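Local coordinates for protein putative oxidoreductase (Pseudomonas putida, PDB 3L6D) that probably binds NADP and works as an oxidoreductase of the 6-phosphogluconate dehydrogenase-like and reductive aminase-like families, at residues V59-L63 with V82-V88; S141-G145 with A172-A176. All blocks are in the same frame, centred on the assembly; numbering follows the deposited sequence.

Contacts 1 and 2 follow one another along the chain: 59-63 with 82-88 closes before 141-145 with 172-176 opens. Their centres are 26 Å apart and their nearest atoms about 14 Å, so they do not touch. One mixed sheet relates them. Contact 1 packs the helix 59-65 against the end of helix 76-84 and the start of helix 88-92, beside strands 12-15 and 68-71 of the Rossmann-type part. Contact 2 sits near the far end of the sheet, where strand 140-145 meets the long helix 169-199. Contact 1 is thus internal to the NADP-binding-type domain. Contact 2 holds the start of the long helix, which continues to the helical C-terminal part, on the sheet.

Contact 1 (V59-L63 with V82-V88); sequences VKAAL and VLGMPGV
Val59 meets three residues of 82-88 with its two methyls. CG1 lies 3.6 Å from Val82 CG1 and 3.8 Å from Val88 CG2, between the end of one helix and the start of the next. CG1 points away from the backbone N (chi1 177°), which carries it toward both valines. CG2 reaches the selenium of Met85, a selenomethionine, with Val59 CG2 to Met85 SE at 3.5 Å, though this end is poorly ordered and the distance is less certain. With an alanine here in place of Val59 both methyls are gone, which would probably open a gap facing Val82 and Val88.

The contact belongs to a Rossmann-type domain. Helix 59-65 packs beside the link between helices 76-84 and 88-92, a type II turn from Met85 to Val88. Val59 also touches Ile15 of strand 12-15, and Val82 touches Phe71 of strand 68-71, so Val59 and Val82 also face the parallel strands of the sheet.

Lys60 lies on the more open side. Its CG stands between the backbone N and the carbonyl carbon (chi1 67°), which lays the chain along the Pro86-Gly87 part of the turn. Lys60 CD comes to 3.1 Å from Pro86 O, a carbon contact and not a polar bond. A water takes the Lys60 N-H at 3.1 Å from Lys60 N and gives a weak bond to Pro86 O. Gly87 has positive phi, and a side chain on it would run into Lys60 CD.

One turn on, the Leu63 and Val88 side chains cross at about a right angle, with Leu63 CD1 3.7 Å from Val88 CG1. Leu63 also touches Ala91 and Leu92 of helix 88-92.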
loop_
_atom_site.group_PDB
_atom_site.type_symbol
_atom_site.label_atom_id
_atom_site.label_comp_id
_atom_site.label_asym_id
_atom_site.label_seq_id
_atom_site.Cartn_x
_atom_site.Cartn_y
_atom_site.Cartn_z
ATOM N N VAL B 59 28.708 22.893 -21.637
ATOM C CA VAL B 59 27.879 21.747 -22.062
ATOM C C VAL B 59 28.606 20.868 -23.087
ATOM O O VAL B 59 28.694 19.660 -22.905
ATOM C CB VAL B 59 26.507 22.186 -22.604
ATOM C CG1 VAL B 59 25.694 20.967 -23.114
ATOM C CG2 VAL B 59 25.729 22.971 -21.523
ATOM N N LYS B 60 29.177 21.463 -24.129
ATOM C CA LYS B 60 29.818 20.667 -25.170
ATOM C C LYS B 60 30.998 19.859 -24.644
ATOM O O LYS B 60 31.180 18.713 -25.051
ATOM C CB LYS B 60 30.180 21.489 -26.432
ATOM C CG LYS B 60 31.260 22.558 -26.274
ATOM C CD LYS B 60 31.432 23.392 -27.570
ATOM C CE LYS B 60 31.873 24.823 -27.225
ATOM N NZ LYS B 60 33.357 24.859 -27.054
ATOM N N ALA B 61 31.773 20.437 -23.725
ATOM C CA ALA B 61 32.878 19.696 -23.119
ATOM C C ALA B 61 32.400 18.481 -22.287
ATOM O O ALA B 61 33.011 17.419 -22.319
ATOM C CB ALA B 61 33.762 20.639 -22.256
ATOM N N ALA B 62 31.336 18.674 -21.536
ATOM C CA ALA B 62 30.734 17.604 -20.721
ATOM C C ALA B 62 30.201 16.454 -21.615
ATOM O O ALA B 62 30.403 15.260 -21.314
ATOM C CB ALA B 62 29.641 18.181 -19.866
ATOM N N LEU B 63 29.561 16.822 -22.737
ATOM C CA LEU B 63 29.090 15.833 -23.712
ATOM C C LEU B 63 30.217 15.028 -24.310
ATOM O O LEU B 63 30.090 13.794 -24.453
ATOM C CB LEU B 63 28.254 16.490 -24.830
ATOM C CG LEU B 63 26.914 17.025 -24.334
ATOM C CD1 LEU B 63 26.245 17.885 -25.453
ATOM C CD2 LEU B 63 26.008 15.847 -23.920
ATOM N N VAL B 82 20.050 24.237 -23.218
ATOM C CA VAL B 82 21.284 23.460 -23.145
ATOM C C VAL B 82 21.667 22.931 -24.535
ATOM O O VAL B 82 22.810 23.104 -24.973
ATOM C CB VAL B 82 21.169 22.298 -22.094
ATOM C CG1 VAL B 82 22.227 21.237 -22.327
ATOM C CG2 VAL B 82 21.267 22.840 -20.675
ATOM N N LEU B 83 20.701 22.334 -25.235
ATOM C CA LEU B 83 20.935 21.708 -26.541
ATOM C C LEU B 83 21.235 22.717 -27.667
ATOM O O LEU B 83 21.814 22.353 -28.701
ATOM C CB LEU B 83 19.741 20.829 -26.962
ATOM C CG LEU B 83 19.552 19.366 -26.504
ATOM C CD1 LEU B 83 20.861 18.572 -26.333
ATOM C CD2 LEU B 83 18.795 19.359 -25.247
ATOM N N GLY B 84 20.830 23.966 -27.466
ATOM C CA GLY B 84 21.038 25.015 -28.470
ATOM C C GLY B 84 22.370 25.727 -28.324
ATOM O O GLY B 84 22.767 26.488 -29.203
HETATM N N MSE B 85 23.073 25.470 -27.224
HETATM C CA MSE B 85 24.329 26.185 -26.935
HETATM C C MSE B 85 25.431 25.949 -27.986
HETATM O O MSE B 85 25.329 25.009 -28.784
HETATM C CB MSE B 85 24.811 25.865 -25.518
HETATM C CG MSE B 85 24.087 26.675 -24.460
HETATM SE SE MSE B 85 24.432 26.058 -22.637
HETATM C CE MSE B 85 24.728 27.852 -21.855
ATOM N N PRO B 86 26.477 26.813 -28.004
ATOM C CA PRO B 86 27.510 26.744 -29.071
ATOM C C PRO B 86 28.188 25.378 -29.196
ATOM O O PRO B 86 28.767 24.891 -28.211
ATOM C CB PRO B 86 28.534 27.819 -28.656
ATOM C CG PRO B 86 28.171 28.207 -27.241
ATOM C CD PRO B 86 26.711 27.949 -27.088
ATOM N N GLY B 87 28.085 24.764 -30.380
ATOM C CA GLY B 87 28.775 23.489 -30.696
ATOM C C GLY B 87 28.207 22.240 -30.030
ATOM O O GLY B 87 28.803 21.155 -30.060
ATOM N N VAL B 88 27.055 22.392 -29.406
ATOM C CA VAL B 88 26.428 21.274 -28.740
ATOM C C VAL B 88 25.981 20.225 -29.744
ATOM O O VAL B 88 26.272 19.052 -29.558
ATOM C CB VAL B 88 25.283 21.744 -27.812
ATOM C CG1 VAL B 88 24.442 20.551 -27.319
ATOM C CG2 VAL B 88 25.897 22.473 -26.634
HETATM O O HOH W 1 28.378 24.333 -24.836
#

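Contact 2 (S141-G145 with A172-A176); sequences SIHTG and ALAFA
Ile142 makes the widest apolar contact, with three residues of 172-176 on helix 169-199. Its CD1 lies 3.7 Å from Phe175 CD2, meeting the ring obliquely, and 4.0 Å from Ala176 CB. The CG2 branch rests on the methyl of Ala172, with Ile142 CG2 to Ala172 CB at 4.1 Å. CG1 is turned away from the carbonyl carbon (chi1 -66°) and carries CD1 to Phe175, while CG2 is left for Ala172.

A tight carbon contact follows. Thr144 CB and Ala172 CB are 3.4 Å apart, closer than carbons usually come. The axes of the two segments come to 9.1 Å and run at 156°, a spacing consistent with the small Ala172 facing the strand.

Polar groups of the strand are served outside the two segments. His143, on the strand's other side, bonds to Tyr100 and Thr164.

Strand 140-145 belongs to the NADP-binding-type domain, and helix 169-199 leads into the C-terminal helical part. Phe175 also packs on Leu211 of the second subunit. Between 141-145 and 172-176 the contact is made by buried carbon surfaces; the hydroxyl at it, Thr144 OG1, is met by Leu167 O, in the loop before the helix.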
loop_
_atom_site.group_PDB
_atom_site.type_symbol
_atom_site.label_atom_id
_atom_site.label_comp_id
_atom_site.label_asym_id
_atom_site.label_seq_id
_atom_site.Cartn_x
_atom_site.Cartn_y
_atom_site.Cartn_z
ATOM N N SER B 141 13.666 2.143 -11.657
ATOM C CA SER B 141 13.556 3.190 -12.667
ATOM C C SER B 141 12.903 2.599 -13.901
ATOM O O SER B 141 12.892 1.403 -14.058
ATOM C CB SER B 141 14.944 3.765 -13.036
ATOM O OG SER B 141 15.788 2.681 -13.414
ATOM N N ILE B 142 12.381 3.451 -14.773
ATOM C CA ILE B 142 11.813 3.021 -16.044
ATOM C C ILE B 142 12.551 3.815 -17.109
ATOM O O ILE B 142 12.800 4.980 -16.897
ATOM C CB ILE B 142 10.306 3.440 -16.094
ATOM C CG1 ILE B 142 9.489 2.677 -15.045
ATOM C CG2 ILE B 142 9.733 3.186 -17.491
ATOM C CD1 ILE B 142 8.166 3.406 -14.669
ATOM N N HIS B 143 12.940 3.187 -18.223
ATOM C CA HIS B 143 13.619 3.889 -19.315
ATOM C C HIS B 143 12.920 3.608 -20.618
ATOM O O HIS B 143 12.261 2.558 -20.762
ATOM C CB HIS B 143 15.090 3.425 -19.387
ATOM C CG HIS B 143 15.921 3.923 -18.242
ATOM N ND1 HIS B 143 16.141 3.176 -17.095
ATOM C CD2 HIS B 143 16.546 5.108 -18.048
ATOM C CE1 HIS B 143 16.870 3.886 -16.248
ATOM N NE2 HIS B 143 17.126 5.062 -16.806
ATOM N N THR B 144 12.986 4.565 -21.553
ATOM C CA THR B 144 12.353 4.397 -22.850
ATOM C C THR B 144 13.221 5.166 -23.871
ATOM O O THR B 144 14.246 5.730 -23.478
ATOM C CB THR B 144 10.852 4.864 -22.845
ATOM O OG1 THR B 144 10.237 4.470 -24.073
ATOM C CG2 THR B 144 10.689 6.347 -22.650
ATOM N N GLY B 145 12.829 5.184 -25.145
ATOM C CA GLY B 145 13.583 5.886 -26.200
ATOM C C GLY B 145 14.360 4.875 -27.028
ATOM O O GLY B 145 13.773 4.024 -27.680
ATOM N N ALA B 172 5.892 3.007 -21.851
ATOM C CA ALA B 172 6.638 3.602 -20.723
ATOM C C ALA B 172 5.911 4.763 -20.062
ATOM O O ALA B 172 5.806 4.833 -18.822
ATOM C CB ALA B 172 8.056 4.027 -21.145
ATOM N N LEU B 173 5.380 5.670 -20.872
ATOM C CA LEU B 173 4.697 6.818 -20.321
ATOM C C LEU B 173 3.436 6.404 -19.587
ATOM O O LEU B 173 3.181 6.883 -18.471
ATOM C CB LEU B 173 4.355 7.860 -21.405
ATOM C CG LEU B 173 5.579 8.369 -22.165
ATOM C CD1 LEU B 173 5.152 9.343 -23.248
ATOM C CD2 LEU B 173 6.522 8.983 -21.222
ATOM N N ALA B 174 2.670 5.509 -20.210
ATOM C CA ALA B 174 1.416 5.018 -19.652
ATOM C C ALA B 174 1.695 4.271 -18.355
ATOM O O ALA B 174 1.017 4.481 -17.328
ATOM C CB ALA B 174 0.724 4.063 -20.658
ATOM N N PHE B 175 2.696 3.405 -18.395
ATOM C CA PHE B 175 2.985 2.631 -17.208
ATOM C C PHE B 175 3.417 3.541 -16.046
ATOM O O PHE B 175 3.031 3.334 -14.893
ATOM C CB PHE B 175 4.064 1.607 -17.481
ATOM C CG PHE B 175 4.400 0.798 -16.267
ATOM C CD1 PHE B 175 3.445 -0.063 -15.726
ATOM C CD2 PHE B 175 5.639 0.900 -15.677
ATOM C CE1 PHE B 175 3.722 -0.817 -14.565
ATOM C CE2 PHE B 175 5.948 0.156 -14.520
ATOM C CZ PHE B 175 4.963 -0.715 -13.966
ATOM N N ALA B 176 4.242 4.533 -16.341
ATOM C CA ALA B 176 4.711 5.440 -15.304
ATOM C C ALA B 176 3.530 6.210 -14.756
ATOM O O ALA B 176 3.472 6.466 -13.565
ATOM C CB ALA B 176 5.754 6.395 -15.834
#